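PDB 3S4L: CRISPR-associated endonuclease Cas3-HD from Methanocaldococcus jannaschii, which cleaves single-stranded DNA in a magnesium-dependent manner and single-stranded RNA without requiring a metal ion, acting as an effector nuclease of CRISPR interference. Local coordinates for residues D23-W28 with I61-H66; L46-D51 with K110-I115; Y100-K105 with I167-G172; A117-L122 with T210-L215. All coordinates share one frame; numbering follows the deposited sequence.

Interaction 1: D23-W28 with I61-H66; sequences DMVKYW and ILIKLH
Met-24 sets its sulfur against the rim of the His-66 imidazole. SD lies 3.7 Å from CE1 of His-66 and 86° off the ring normal, which makes this an edge-on Met-aromatic contact; the chain bends at its last torsion and brings the methyl CE to the NE2 side of the same rim. Nearer the backbone, CB of Met-24 rests on CG2 of Ile-63 at 3.9 Å. Val-25 follows, its CG2 touching CG2 of Ile-63 (3.8 Å) and CG of Lys-64 (4.0 Å), while the extended Lys-64 chain brings CE to the same methyl. A turn further on, Trp-28 receives CD1 of Ile-63 over one face of its indole, 3.5 Å from CG of Trp-28. The methyl is 25° off the normal of the five-membered ring, a CH-pi contact, and NE1 of the indole is hydrogen-bonded to Asp-56. Ile-63 can serve both groups because CG1 stands anti to its carbonyl carbon: CG2 meets Met-24 and Val-25 while CD1 reaches Trp-28. The two helix segments run nearly antiparallel, at 158°. His-66 is held by its own segment, where ND1 donates to Leu-62 O at 2.9 Å and more weakly to Ile-63 O; Leu-62 O also accepts from the backbone N of His-66. NE2 is buried with no polar partner in the model. His-66 and the metal ligand Asp-67 form the His-Asp pair that names the HD superfamily, so the antiparallel pair packs around the start of the signature doublet of the nuclease site, with Met-24 close to a bound calcium ion.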
loop_
_atom_site.group_PDB
_atom_site.type_symbol
_atom_site.label_atom_id
_atom_site.label_comp_id
_atom_site.label_asym_id
_atom_site.label_seq_id
_atom_site.Cartn_x
_atom_site.Cartn_y
_atom_site.Cartn_z
ATOM N N ASP A 23 1.431 -15.516 4.307
ATOM C CA ASP A 23 1.252 -16.439 3.192
ATOM C C ASP A 23 1.692 -15.802 1.867
ATOM O O ASP A 23 2.224 -16.475 0.995
ATOM C CB ASP A 23 -0.189 -16.966 3.124
ATOM C CG ASP A 23 -0.451 -18.114 4.109
ATOM O OD1 ASP A 23 0.339 -18.304 5.067
ATOM O OD2 ASP A 23 -1.453 -18.833 3.920
ATOM N N MET A 24 1.486 -14.500 1.725
ATOM C CA MET A 24 1.896 -13.797 0.525
ATOM C C MET A 24 3.425 -13.627 0.481
ATOM O O MET A 24 4.039 -13.661 -0.582
ATOM C CB MET A 24 1.201 -12.435 0.456
ATOM C CG MET A 24 -0.228 -12.466 -0.093
ATOM S SD MET A 24 -0.962 -10.819 -0.107
ATOM C CE MET A 24 -1.819 -10.829 -1.679
ATOM N N VAL A 25 4.023 -13.419 1.649
ATOM C CA VAL A 25 5.458 -13.260 1.757
ATOM C C VAL A 25 6.152 -14.586 1.453
ATOM O O VAL A 25 7.087 -14.643 0.647
ATOM C CB VAL A 25 5.865 -12.783 3.168
ATOM C CG1 VAL A 25 7.361 -12.952 3.384
ATOM C CG2 VAL A 25 5.440 -11.349 3.387
ATOM N N LYS A 26 5.684 -15.652 2.096
ATOM C CA LYS A 26 6.237 -16.986 1.854
ATOM C C LYS A 26 6.176 -17.313 0.366
ATOM O O LYS A 26 7.131 -17.849 -0.205
ATOM C CB LYS A 26 5.501 -18.050 2.674
ATOM C CG LYS A 26 5.861 -18.052 4.156
ATOM C CD LYS A 26 5.079 -19.119 4.922
ATOM N N TYR A 27 5.058 -16.965 -0.264
ATOM C CA TYR A 27 4.902 -17.167 -1.705
ATOM C C TYR A 27 5.789 -16.249 -2.552
ATOM O O TYR A 27 6.082 -16.564 -3.704
ATOM C CB TYR A 27 3.433 -17.017 -2.127
ATOM C CG TYR A 27 3.193 -17.297 -3.603
ATOM C CD1 TYR A 27 3.239 -18.602 -4.111
ATOM C CD2 TYR A 27 2.928 -16.261 -4.490
ATOM C CE1 TYR A 27 3.024 -18.859 -5.467
ATOM C CE2 TYR A 27 2.706 -16.504 -5.841
ATOM C CZ TYR A 27 2.757 -17.803 -6.327
ATOM O OH TYR A 27 2.547 -18.047 -7.672
ATOM N N TRP A 28 6.204 -15.113 -1.991
ATOM C CA TRP A 28 7.095 -14.198 -2.700
ATOM C C TRP A 28 8.469 -14.839 -2.832
ATOM O O TRP A 28 9.074 -14.825 -3.904
ATOM C CB TRP A 28 7.176 -12.839 -1.983
ATOM C CG TRP A 28 8.275 -11.900 -2.453
ATOM C CD1 TRP A 28 9.348 -11.459 -1.715
ATOM C CD2 TRP A 28 8.401 -11.278 -3.745
ATOM N NE1 TRP A 28 10.126 -10.606 -2.468
ATOM C CE2 TRP A 28 9.566 -10.477 -3.720
ATOM C CE3 TRP A 28 7.642 -11.323 -4.926
ATOM C CZ2 TRP A 28 9.996 -9.732 -4.826
ATOM C CZ3 TRP A 28 8.057 -10.580 -6.019
ATOM C CH2 TRP A 28 9.235 -9.801 -5.966
ATOM N N ILE A 61 7.859 -4.964 1.491
ATOM C CA ILE A 61 7.114 -3.952 2.218
ATOM C C ILE A 61 5.776 -3.668 1.534
ATOM O O ILE A 61 4.747 -3.565 2.200
ATOM C CB ILE A 61 7.930 -2.672 2.428
ATOM C CG1 ILE A 61 9.081 -2.966 3.371
ATOM C CG2 ILE A 61 7.055 -1.588 3.021
ATOM C CD1 ILE A 61 10.105 -1.868 3.451
ATOM N N LEU A 62 5.788 -3.580 0.206
ATOM C CA LEU A 62 4.554 -3.428 -0.558
ATOM C C LEU A 62 3.639 -4.605 -0.280
ATOM O O LEU A 62 2.423 -4.460 -0.134
ATOM C CB LEU A 62 4.858 -3.388 -2.052
ATOM C CG LEU A 62 5.780 -2.259 -2.466
ATOM C CD1 LEU A 62 5.714 -2.110 -3.981
ATOM C CD2 LEU A 62 5.361 -0.973 -1.758
ATOM N N ILE A 63 4.238 -5.783 -0.225
ATOM C CA ILE A 63 3.489 -6.986 0.030
ATOM C C ILE A 63 2.861 -6.863 1.407
ATOM O O ILE A 63 1.667 -7.098 1.580
ATOM C CB ILE A 63 4.396 -8.232 -0.085
ATOM C CG1 ILE A 63 4.747 -8.484 -1.556
ATOM C CG2 ILE A 63 3.717 -9.471 0.512
ATOM C CD1 ILE A 63 5.953 -9.368 -1.765
ATOM N N LYS A 64 3.646 -6.456 2.393
ATOM C CA LYS A 64 3.129 -6.446 3.745
ATOM C C LYS A 64 2.127 -5.316 3.999
ATOM O O LYS A 64 1.235 -5.435 4.831
ATOM C CB LYS A 64 4.284 -6.383 4.748
ATOM C CG LYS A 64 5.140 -7.649 4.790
ATOM C CD LYS A 64 6.382 -7.436 5.639
ATOM C CE LYS A 64 7.110 -8.745 5.908
ATOM N NZ LYS A 64 8.413 -8.491 6.604
ATOM N N LEU A 65 2.269 -4.215 3.285
ATOM C CA LEU A 65 1.511 -3.038 3.645
ATOM C C LEU A 65 0.373 -2.702 2.688
ATOM O O LEU A 65 -0.436 -1.816 2.977
ATOM C CB LEU A 65 2.455 -1.845 3.779
ATOM C CG LEU A 65 3.483 -1.901 4.912
ATOM C CD1 LEU A 65 4.314 -0.613 4.903
ATOM C CD2 LEU A 65 2.793 -2.089 6.272
ATOM N N HIS A 66 0.294 -3.374 1.543
ATOM C CA HIS A 66 -0.685 -2.909 0.565
ATOM C C HIS A 66 -2.135 -3.023 1.072
ATOM O O HIS A 66 -3.007 -2.281 0.627
ATOM C CB HIS A 66 -0.485 -3.543 -0.811
ATOM C CG HIS A 66 -0.874 -4.980 -0.882
ATOM N ND1 HIS A 66 -0.071 -5.987 -0.393
ATOM C CD2 HIS A 66 -1.972 -5.585 -1.391
ATOM C CE1 HIS A 66 -0.660 -7.149 -0.594
ATOM N NE2 HIS A 66 -1.813 -6.933 -1.205
#

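Interaction 2: L46-D51 with K110-I115; sequences LNIKLD and KNLAFI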
loop_
_atom_site.group_PDB
_atom_site.type_symbol
_atom_site.label_atom_id
_atom_site.label_comp_id
_atom_site.label_asym_id
_atom_site.label_seq_id
_atom_site.Cartn_x
_atom_site.Cartn_y
_atom_site.Cartn_z
ATOM N N LEU A 46 13.578 5.106 -13.687
ATOM C CA LEU A 46 13.133 6.303 -12.984
ATOM C C LEU A 46 14.318 6.880 -12.214
ATOM O O LEU A 46 14.148 7.601 -11.231
ATOM C CB LEU A 46 11.995 5.972 -12.018
ATOM C CG LEU A 46 10.746 5.298 -12.597
ATOM C CD1 LEU A 46 9.612 5.352 -11.591
ATOM C CD2 LEU A 46 10.338 5.962 -13.892
ATOM N N ASN A 47 15.521 6.540 -12.670
ATOM C CA ASN A 47 16.767 6.885 -11.973
ATOM C C ASN A 47 16.761 6.568 -10.474
ATOM O O ASN A 47 17.290 7.320 -9.659
ATOM C CB ASN A 47 17.154 8.349 -12.190
ATOM C CG ASN A 47 18.635 8.600 -11.955
ATOM O OD1 ASN A 47 19.487 7.771 -12.308
ATOM N ND2 ASN A 47 18.952 9.743 -11.358
ATOM N N ILE A 48 16.161 5.446 -10.117
ATOM C CA ILE A 48 16.217 4.964 -8.751
ATOM C C ILE A 48 17.124 3.740 -8.747
ATOM O O ILE A 48 16.831 2.748 -9.422
ATOM C CB ILE A 48 14.821 4.596 -8.242
ATOM C CG1 ILE A 48 13.882 5.810 -8.350
ATOM C CG2 ILE A 48 14.904 4.104 -6.823
ATOM C CD1 ILE A 48 12.511 5.570 -7.762
ATOM N N LYS A 49 18.236 3.822 -8.017
ATOM C CA LYS A 49 19.235 2.755 -8.035
ATOM C C LYS A 49 19.234 1.900 -6.750
ATOM O O LYS A 49 19.600 2.368 -5.665
ATOM C CB LYS A 49 20.625 3.338 -8.301
ATOM C CG LYS A 49 21.438 2.584 -9.332
ATOM C CD LYS A 49 21.939 3.531 -10.418
ATOM C CE LYS A 49 23.051 2.908 -11.254
ATOM N NZ LYS A 49 24.278 2.651 -10.443
ATOM N N LEU A 50 18.797 0.651 -6.889
ATOM C CA LEU A 50 18.716 -0.293 -5.777
ATOM C C LEU A 50 19.330 -1.603 -6.228
ATOM O O LEU A 50 19.049 -2.057 -7.340
ATOM C CB LEU A 50 17.251 -0.569 -5.412
ATOM C CG LEU A 50 16.398 0.445 -4.649
ATOM C CD1 LEU A 50 15.132 -0.247 -4.171
ATOM C CD2 LEU A 50 17.168 1.012 -3.472
ATOM N N ASP A 51 20.152 -2.224 -5.387
ATOM C CA ASP A 51 20.682 -3.554 -5.730
ATOM C C ASP A 51 19.588 -4.617 -5.520
ATOM O O ASP A 51 18.499 -4.293 -5.046
ATOM C CB ASP A 51 21.967 -3.891 -4.947
ATOM C CG ASP A 51 21.744 -3.939 -3.429
ATOM O OD1 ASP A 51 20.580 -4.033 -2.998
ATOM O OD2 ASP A 51 22.733 -3.891 -2.663
ATOM N N LYS A 110 12.635 9.885 -1.480
ATOM C CA LYS A 110 11.266 10.357 -1.720
ATOM C C LYS A 110 10.622 9.791 -2.995
ATOM O O LYS A 110 9.432 9.494 -3.003
ATOM C CB LYS A 110 11.193 11.891 -1.743
ATOM C CG LYS A 110 11.211 12.571 -0.371
ATOM C CD LYS A 110 11.023 14.109 -0.454
ATOM C CE LYS A 110 12.362 14.860 -0.524
ATOM N NZ LYS A 110 12.319 16.258 0.056
ATOM N N ASN A 111 11.385 9.656 -4.078
ATOM C CA ASN A 111 10.811 9.105 -5.304
ATOM C C ASN A 111 10.415 7.622 -5.157
ATOM O O ASN A 111 9.345 7.207 -5.608
ATOM C CB ASN A 111 11.729 9.332 -6.514
ATOM C CG ASN A 111 11.828 10.801 -6.909
ATOM O OD1 ASN A 111 11.268 11.672 -6.245
ATOM N ND2 ASN A 111 12.561 11.081 -7.986
ATOM N N LEU A 112 11.268 6.832 -4.511
ATOM C CA LEU A 112 10.968 5.420 -4.272
ATOM C C LEU A 112 9.707 5.271 -3.409
ATOM O O LEU A 112 8.798 4.499 -3.739
ATOM C CB LEU A 112 12.166 4.712 -3.625
ATOM C CG LEU A 112 12.050 3.208 -3.360
ATOM C CD1 LEU A 112 11.841 2.424 -4.663
ATOM C CD2 LEU A 112 13.291 2.719 -2.633
ATOM N N ALA A 113 9.646 6.025 -2.315
ATOM C CA ALA A 113 8.482 5.998 -1.422
ATOM C C ALA A 113 7.206 6.434 -2.158
ATOM O O ALA A 113 6.130 5.835 -2.008
ATOM C CB ALA A 113 8.738 6.892 -0.226
ATOM N N PHE A 114 7.324 7.480 -2.967
ATOM C CA PHE A 114 6.188 7.902 -3.768
ATOM C C PHE A 114 5.745 6.773 -4.688
ATOM O O PHE A 114 4.564 6.422 -4.732
ATOM C CB PHE A 114 6.508 9.152 -4.594
ATOM C CG PHE A 114 5.409 9.536 -5.562
ATOM C CD1 PHE A 114 5.477 9.165 -6.902
ATOM C CD2 PHE A 114 4.305 10.257 -5.132
ATOM C CE1 PHE A 114 4.459 9.522 -7.800
ATOM C CE2 PHE A 114 3.285 10.608 -6.018
ATOM C CZ PHE A 114 3.365 10.239 -7.351
ATOM N N ILE A 115 6.684 6.199 -5.434
ATOM C CA ILE A 115 6.300 5.196 -6.416
ATOM C C ILE A 115 5.734 3.943 -5.747
ATOM O O ILE A 115 4.848 3.283 -6.284
ATOM C CB ILE A 115 7.455 4.778 -7.304
ATOM C CG1 ILE A 115 6.952 3.784 -8.316
ATOM C CG2 ILE A 115 8.487 4.026 -6.510
ATOM C CD1 ILE A 115 8.040 2.957 -8.878
#
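Ile-48 lays its side chain against the first turn of helix 110-121, crossing Leu-112 at a slant; the CA atoms of these two residues, 6.9 Å apart, mark the closest backbone approach of the segments. CB of Ile-48 is directed at the helix but stands back from it, and the contact begins at the two branches that leave it. The shorter one ends in CG2, which meets CD1 of Leu-112 at 4.1 Å. CG1 opens the longer branch; it is anti to the carbonyl carbon (chi1 -57°) and serves as a spacer that carries CD1 forward. That terminal methyl touches backbone as well as side chain: it lies 3.7 Å from N of Leu-112, and CB of Asn-111 is 4.0 Å from CD1 of Ile-48. The N of Leu-112 is not left without a polar partner by this apolar neighbour, since it is hydrogen-bonded to OD1 of Asp-109. Two leucines extend the contact along the loop. Leu-50 meets Leu-112 tip to tip, CD1 of Leu-50 being 3.8 Å from CD2 of Leu-112, whereas Leu-46 brings its CD1 to within 3.9 Å of CD1 of Ile-115. The loop then ends at Asp-51, the N-cap of helix 52-65, whose OD1 accepts from N of Lys-54. Other helices close around the apolar cluster: Leu-43 of helix 36-43 touches Leu-50, Leu-112 and Ile-115, Val-55 and Phe-58 approach from helix 52-65, and Ile-207 of helix 204-215 packs on Leu-46 and Ile-115, so the loop joining helices 36-43 and 52-65 is seated on the start of helix 110-121.

Interaction 3: Y100-K105 with I167-G172; sequences YHILLK and IGYSIG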
loop_
_atom_site.group_PDB
_atom_site.type_symbol
_atom_site.label_atom_id
_atom_site.label_comp_id
_atom_site.label_asym_id
_atom_site.label_seq_id
_atom_site.Cartn_x
_atom_site.Cartn_y
_atom_site.Cartn_z
ATOM N N TYR A 100 3.886 5.010 2.213
ATOM C CA TYR A 100 4.778 6.088 1.864
ATOM C C TYR A 100 5.716 6.427 3.025
ATOM O O TYR A 100 6.934 6.512 2.844
ATOM C CB TYR A 100 3.999 7.332 1.451
ATOM C CG TYR A 100 4.931 8.483 1.194
ATOM C CD1 TYR A 100 5.237 9.397 2.195
ATOM C CD2 TYR A 100 5.537 8.636 -0.043
ATOM C CE1 TYR A 100 6.120 10.465 1.956
ATOM C CE2 TYR A 100 6.415 9.684 -0.293
ATOM C CZ TYR A 100 6.700 10.596 0.709
ATOM O OH TYR A 100 7.566 11.634 0.451
ATOM N N HIS A 101 5.162 6.655 4.212
ATOM C CA HIS A 101 6.016 7.103 5.323
ATOM C C HIS A 101 7.000 6.022 5.743
ATOM O O HIS A 101 8.155 6.298 6.043
ATOM C CB HIS A 101 5.198 7.606 6.516
ATOM C CG HIS A 101 4.454 8.860 6.219
ATOM N ND1 HIS A 101 5.083 10.079 6.083
ATOM C CD2 HIS A 101 3.140 9.083 5.975
ATOM C CE1 HIS A 101 4.183 11.001 5.788
ATOM N NE2 HIS A 101 2.996 10.422 5.717
ATOM N N ILE A 102 6.538 4.783 5.728
ATOM C CA ILE A 102 7.408 3.679 6.067
ATOM C C ILE A 102 8.513 3.502 5.014
ATOM O O ILE A 102 9.661 3.296 5.382
ATOM C CB ILE A 102 6.613 2.400 6.333
ATOM C CG1 ILE A 102 5.954 2.518 7.709
ATOM C CG2 ILE A 102 7.537 1.169 6.291
ATOM C CD1 ILE A 102 4.624 1.855 7.801
ATOM N N LEU A 103 8.197 3.636 3.723
ATOM C CA LEU A 103 9.241 3.540 2.697
ATOM C C LEU A 103 10.272 4.655 2.831
ATOM O O LEU A 103 11.472 4.431 2.659
ATOM C CB LEU A 103 8.649 3.533 1.286
ATOM C CG LEU A 103 7.901 2.265 0.852
ATOM C CD1 LEU A 103 7.259 2.486 -0.527
ATOM C CD2 LEU A 103 8.861 1.066 0.841
ATOM N N LEU A 104 9.803 5.857 3.132
ATOM C CA LEU A 104 10.699 6.998 3.240
ATOM C C LEU A 104 11.679 6.755 4.376
ATOM O O LEU A 104 12.877 7.028 4.246
ATOM C CB LEU A 104 9.914 8.283 3.510
ATOM C CG LEU A 104 10.383 9.577 2.847
ATOM C CD1 LEU A 104 10.040 10.766 3.733
ATOM C CD2 LEU A 104 11.866 9.572 2.515
ATOM N N LYS A 105 11.174 6.237 5.492
ATOM C CA LYS A 105 12.050 5.929 6.627
ATOM C C LYS A 105 13.108 4.885 6.255
ATOM O O LYS A 105 14.302 5.107 6.421
ATOM C CB LYS A 105 11.238 5.424 7.818
ATOM C CG LYS A 105 12.059 5.265 9.076
ATOM C CD LYS A 105 12.331 6.605 9.717
ATOM C CE LYS A 105 13.401 6.495 10.802
ATOM N NZ LYS A 105 13.411 5.155 11.466
ATOM N N ILE A 167 6.254 -5.135 10.223
ATOM C CA ILE A 167 7.430 -4.510 9.614
ATOM C C ILE A 167 8.553 -4.259 10.619
ATOM O O ILE A 167 9.669 -3.879 10.245
ATOM C CB ILE A 167 7.083 -3.215 8.832
ATOM C CG1 ILE A 167 6.521 -2.146 9.766
ATOM C CG2 ILE A 167 6.095 -3.515 7.715
ATOM C CD1 ILE A 167 7.104 -0.781 9.512
ATOM N N GLY A 168 8.257 -4.480 11.893
ATOM C CA GLY A 168 9.290 -4.490 12.907
ATOM C C GLY A 168 9.608 -3.168 13.575
ATOM O O GLY A 168 10.596 -3.071 14.303
ATOM N N TYR A 169 8.800 -2.142 13.335
ATOM C CA TYR A 169 8.946 -0.923 14.123
ATOM C C TYR A 169 7.724 -0.004 14.167
ATOM O O TYR A 169 6.623 -0.396 13.775
ATOM C CB TYR A 169 10.218 -0.153 13.763
ATOM C CG TYR A 169 10.391 0.148 12.306
ATOM C CD1 TYR A 169 10.110 1.410 11.805
ATOM C CD2 TYR A 169 10.836 -0.827 11.429
ATOM C CE1 TYR A 169 10.271 1.697 10.463
ATOM C CE2 TYR A 169 10.998 -0.554 10.081
ATOM C CZ TYR A 169 10.715 0.710 9.606
ATOM O OH TYR A 169 10.873 0.991 8.271
ATOM N N SER A 170 7.941 1.217 14.655
ATOM C CA SER A 170 6.876 2.022 15.256
ATOM C C SER A 170 6.443 3.245 14.456
ATOM O O SER A 170 7.231 4.173 14.253
ATOM C CB SER A 170 7.339 2.461 16.654
ATOM O OG SER A 170 6.348 3.184 17.355
ATOM N N ILE A 171 5.181 3.250 14.022
ATOM C CA ILE A 171 4.589 4.431 13.383
ATOM C C ILE A 171 4.384 5.569 14.385
ATOM O O ILE A 171 3.858 6.625 14.036
ATOM C CB ILE A 171 3.239 4.137 12.671
ATOM C CG1 ILE A 171 2.448 3.050 13.412
ATOM C CG2 ILE A 171 3.471 3.760 11.215
ATOM C CD1 ILE A 171 1.745 3.566 14.657
ATOM N N GLY A 172 4.773 5.343 15.635
ATOM C CA GLY A 172 4.887 6.431 16.582
ATOM C C GLY A 172 6.109 7.236 16.186
ATOM O O GLY A 172 6.033 8.450 15.981
#
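Ile-102 and Ile-171, with CA atoms 7.9 Å apart, mark where the irregular segment 167-172 passes nearest to segment 100-105, on helix 91-107 of the mainly helical HD domain. The segment starts at the end of helix 159-167, where Gly-168 leaves helical geometry with a phi of 90°. Further on, Ser-170 OG accepts from N of Gly-172 in an ST turn, although the position of that oxygen is less certain. Ile-102 carries most of the contact. It meets Ile-167 tip to tip, CG2 of Ile-102 being 3.8 Å from CD1 of Ile-167, while its other terminal methyl, CD1, lies 4.1 Å from CG2 of Ile-171. Ile-167 can reach this point because its CG1 sits between the backbone N and the carbonyl carbon (chi1 63°). Leu-65 of helix 52-65 packs on both Ile-102 and Ile-167, tying the cluster to that helix. Tyr-169 runs alongside Ile-102, head to tail, its OH 3.9 Å from CG2 of Ile-102, and comes near Lys-105, whose CG is 4.2 Å from CE1 of Tyr-169. Although high B factors make the ring's position less sure, as modelled CD1 of Ile-167 lies over the centre of one face of the Tyr-169 ring, 3.8 Å from its plane.

Interaction 4: A117-L122 with T210-L215; sequences ALTVML and TLLLPL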
loop_
_atom_site.group_PDB
_atom_site.type_symbol
_atom_site.label_atom_id
_atom_site.label_comp_id
_atom_site.label_asym_id
_atom_site.label_seq_id
_atom_site.Cartn_x
_atom_site.Cartn_y
_atom_site.Cartn_z
ATOM N N ALA A 117 4.134 3.946 -2.790
ATOM C CA ALA A 117 2.830 4.317 -2.254
ATOM C C ALA A 117 1.762 4.376 -3.348
ATOM O O ALA A 117 0.613 3.970 -3.136
ATOM C CB ALA A 117 2.912 5.658 -1.513
ATOM N N LEU A 118 2.147 4.891 -4.511
ATOM C CA LEU A 118 1.264 4.967 -5.669
ATOM C C LEU A 118 0.872 3.574 -6.159
ATOM O O LEU A 118 -0.263 3.344 -6.555
ATOM C CB LEU A 118 1.954 5.731 -6.803
ATOM C CG LEU A 118 1.134 5.996 -8.068
ATOM C CD1 LEU A 118 -0.174 6.706 -7.715
ATOM C CD2 LEU A 118 1.953 6.820 -9.048
ATOM N N THR A 119 1.818 2.643 -6.126
ATOM C CA THR A 119 1.535 1.278 -6.531
ATOM C C THR A 119 0.477 0.709 -5.597
ATOM O O THR A 119 -0.488 0.063 -6.032
ATOM C CB THR A 119 2.806 0.418 -6.448
ATOM O OG1 THR A 119 3.783 0.940 -7.353
ATOM C CG2 THR A 119 2.499 -1.023 -6.809
ATOM N N VAL A 120 0.677 0.960 -4.304
ATOM C CA VAL A 120 -0.244 0.522 -3.277
ATOM C C VAL A 120 -1.625 1.200 -3.414
ATOM O O VAL A 120 -2.665 0.571 -3.194
ATOM C CB VAL A 120 0.340 0.791 -1.889
ATOM C CG1 VAL A 120 -0.783 0.840 -0.852
ATOM C CG2 VAL A 120 1.385 -0.281 -1.531
ATOM N N MET A 121 -1.623 2.481 -3.779
ATOM C CA MET A 121 -2.854 3.242 -3.942
ATOM C C MET A 121 -3.619 2.714 -5.153
ATOM O O MET A 121 -4.825 2.893 -5.284
ATOM C CB MET A 121 -2.526 4.726 -4.138
ATOM C CG MET A 121 -3.689 5.690 -3.836
ATOM S SD MET A 121 -3.385 7.358 -4.454
ATOM C CE MET A 121 -2.411 8.048 -3.131
ATOM N N LEU A 122 -2.909 2.038 -6.036
ATOM C CA LEU A 122 -3.506 1.576 -7.274
ATOM C C LEU A 122 -3.506 0.050 -7.343
ATOM O O LEU A 122 -3.674 -0.507 -8.415
ATOM C CB LEU A 122 -2.725 2.151 -8.471
ATOM C CG LEU A 122 -3.066 3.548 -9.017
ATOM C CD1 LEU A 122 -3.362 4.567 -7.928
ATOM C CD2 LEU A 122 -1.966 4.074 -9.946
ATOM N N THR A 210 4.637 -2.678 -13.484
ATOM C CA THR A 210 5.690 -3.660 -13.185
ATOM C C THR A 210 5.705 -4.074 -11.709
ATOM O O THR A 210 5.842 -5.254 -11.389
ATOM C CB THR A 210 7.094 -3.092 -13.545
ATOM O OG1 THR A 210 7.082 -2.586 -14.886
ATOM C CG2 THR A 210 8.177 -4.157 -13.412
ATOM N N LEU A 211 5.584 -3.107 -10.803
ATOM C CA LEU A 211 5.609 -3.436 -9.381
ATOM C C LEU A 211 4.341 -4.194 -9.002
ATOM O O LEU A 211 4.359 -5.050 -8.116
ATOM C CB LEU A 211 5.777 -2.176 -8.517
ATOM C CG LEU A 211 6.993 -1.286 -8.816
ATOM C CD1 LEU A 211 7.102 -0.128 -7.825
ATOM C CD2 LEU A 211 8.256 -2.084 -8.814
ATOM N N LEU A 212 3.245 -3.877 -9.684
ATOM C CA LEU A 212 1.950 -4.511 -9.425
ATOM C C LEU A 212 1.916 -6.054 -9.583
ATOM O O LEU A 212 1.398 -6.760 -8.706
ATOM C CB LEU A 212 0.888 -3.866 -10.321
ATOM C CG LEU A 212 -0.302 -3.168 -9.665
ATOM C CD1 LEU A 212 -0.102 -3.090 -8.157
ATOM C CD2 LEU A 212 -0.545 -1.775 -10.283
ATOM N N LEU A 213 2.463 -6.576 -10.684
ATOM C CA LEU A 213 2.347 -8.017 -10.987
ATOM C C LEU A 213 2.666 -8.936 -9.818
ATOM O O LEU A 213 1.868 -9.807 -9.469
ATOM C CB LEU A 213 3.224 -8.419 -12.166
ATOM C CG LEU A 213 2.659 -8.402 -13.584
ATOM C CD1 LEU A 213 3.207 -7.207 -14.373
ATOM C CD2 LEU A 213 3.002 -9.708 -14.283
ATOM N N PRO A 214 3.842 -8.760 -9.209
ATOM C CA PRO A 214 4.227 -9.701 -8.155
ATOM C C PRO A 214 3.248 -9.665 -6.976
ATOM O O PRO A 214 3.012 -10.710 -6.350
ATOM C CB PRO A 214 5.625 -9.215 -7.738
ATOM C CG PRO A 214 6.103 -8.342 -8.891
ATOM C CD PRO A 214 4.859 -7.717 -9.427
ATOM N N LEU A 215 2.690 -8.486 -6.689
ATOM C CA LEU A 215 1.703 -8.322 -5.614
ATOM C C LEU A 215 0.596 -9.365 -5.703
ATOM O O LEU A 215 0.346 -10.096 -4.745
ATOM C CB LEU A 215 1.107 -6.906 -5.611
ATOM C CG LEU A 215 1.998 -5.809 -5.026
ATOM C CD1 LEU A 215 1.275 -4.482 -4.956
ATOM C CD2 LEU A 215 2.472 -6.222 -3.648
#
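Leu-211 brings its CD1 to 3.5 Å from OG1 of Thr-119, the two side chains crossing at about a right angle. CB of Leu-211 lies 3.9 Å from CG2 of Thr-119, so this leucine borders both branches of the threonine. Leu-212 follows, its CA 6.5 Å from that of Thr-119, the shortest such distance between the segments. Leu-212 and Thr-119 lie alongside one another, pointing opposite ways, and CD1 of Leu-212 comes to 3.6 Å from CG2 of Thr-119. Its other methyl, CD2, reaches the carbonyl of Leu-122 at 3.9 Å from O. Past the kink at Pro-214, whose nitrogen makes no bond to the preceding turn, Leu-215 adds CD1 at 4.1 Å from CG2 of Thr-119. The helix segments cross at -57°, and three of the four residue pairs in contact involve Thr-119. Leu-212 also touches the metal ligand His-123, whose ND1 is hydrogen-bonded to O of Val-120; the crossing thus adjoins the catalytic site. Thr-119 has its OG1 beside its own backbone N (chi1 -62°) and bonds it to O of Ile-115. The buried hydroxyl is therefore satisfied within its own helix, and what joins these segments is van der Waals contact, leucine methyls against a threonine and a backbone carbonyl.

Overall arrangement
Interactions 1 and 4, with centres 12 Å apart, adjoin the active site: the side chains of His-66 and Leu-212 are each about 4 Å from that of His-123. Bound calcium is also close, about 4 Å from the side chain of Met-24 and, for a calcium ion near Leu-215, about 5 Å. The two contacts touch where CG1 of Ile-63 meets CD2 of Leu-215 at 3.8 Å. Interaction 2 shares helix 110-121 with interaction 4 but lies further out, Ile-115 being about 12 Å from His-123 between side chains. Interaction 3 is a surface contact, with the side chain of Ile-167 about 12 Å from that of the metal ligand Asp-67; it joins interaction 1 through CD1 of Leu-65, 3.8 Å from CD1 of Ile-102.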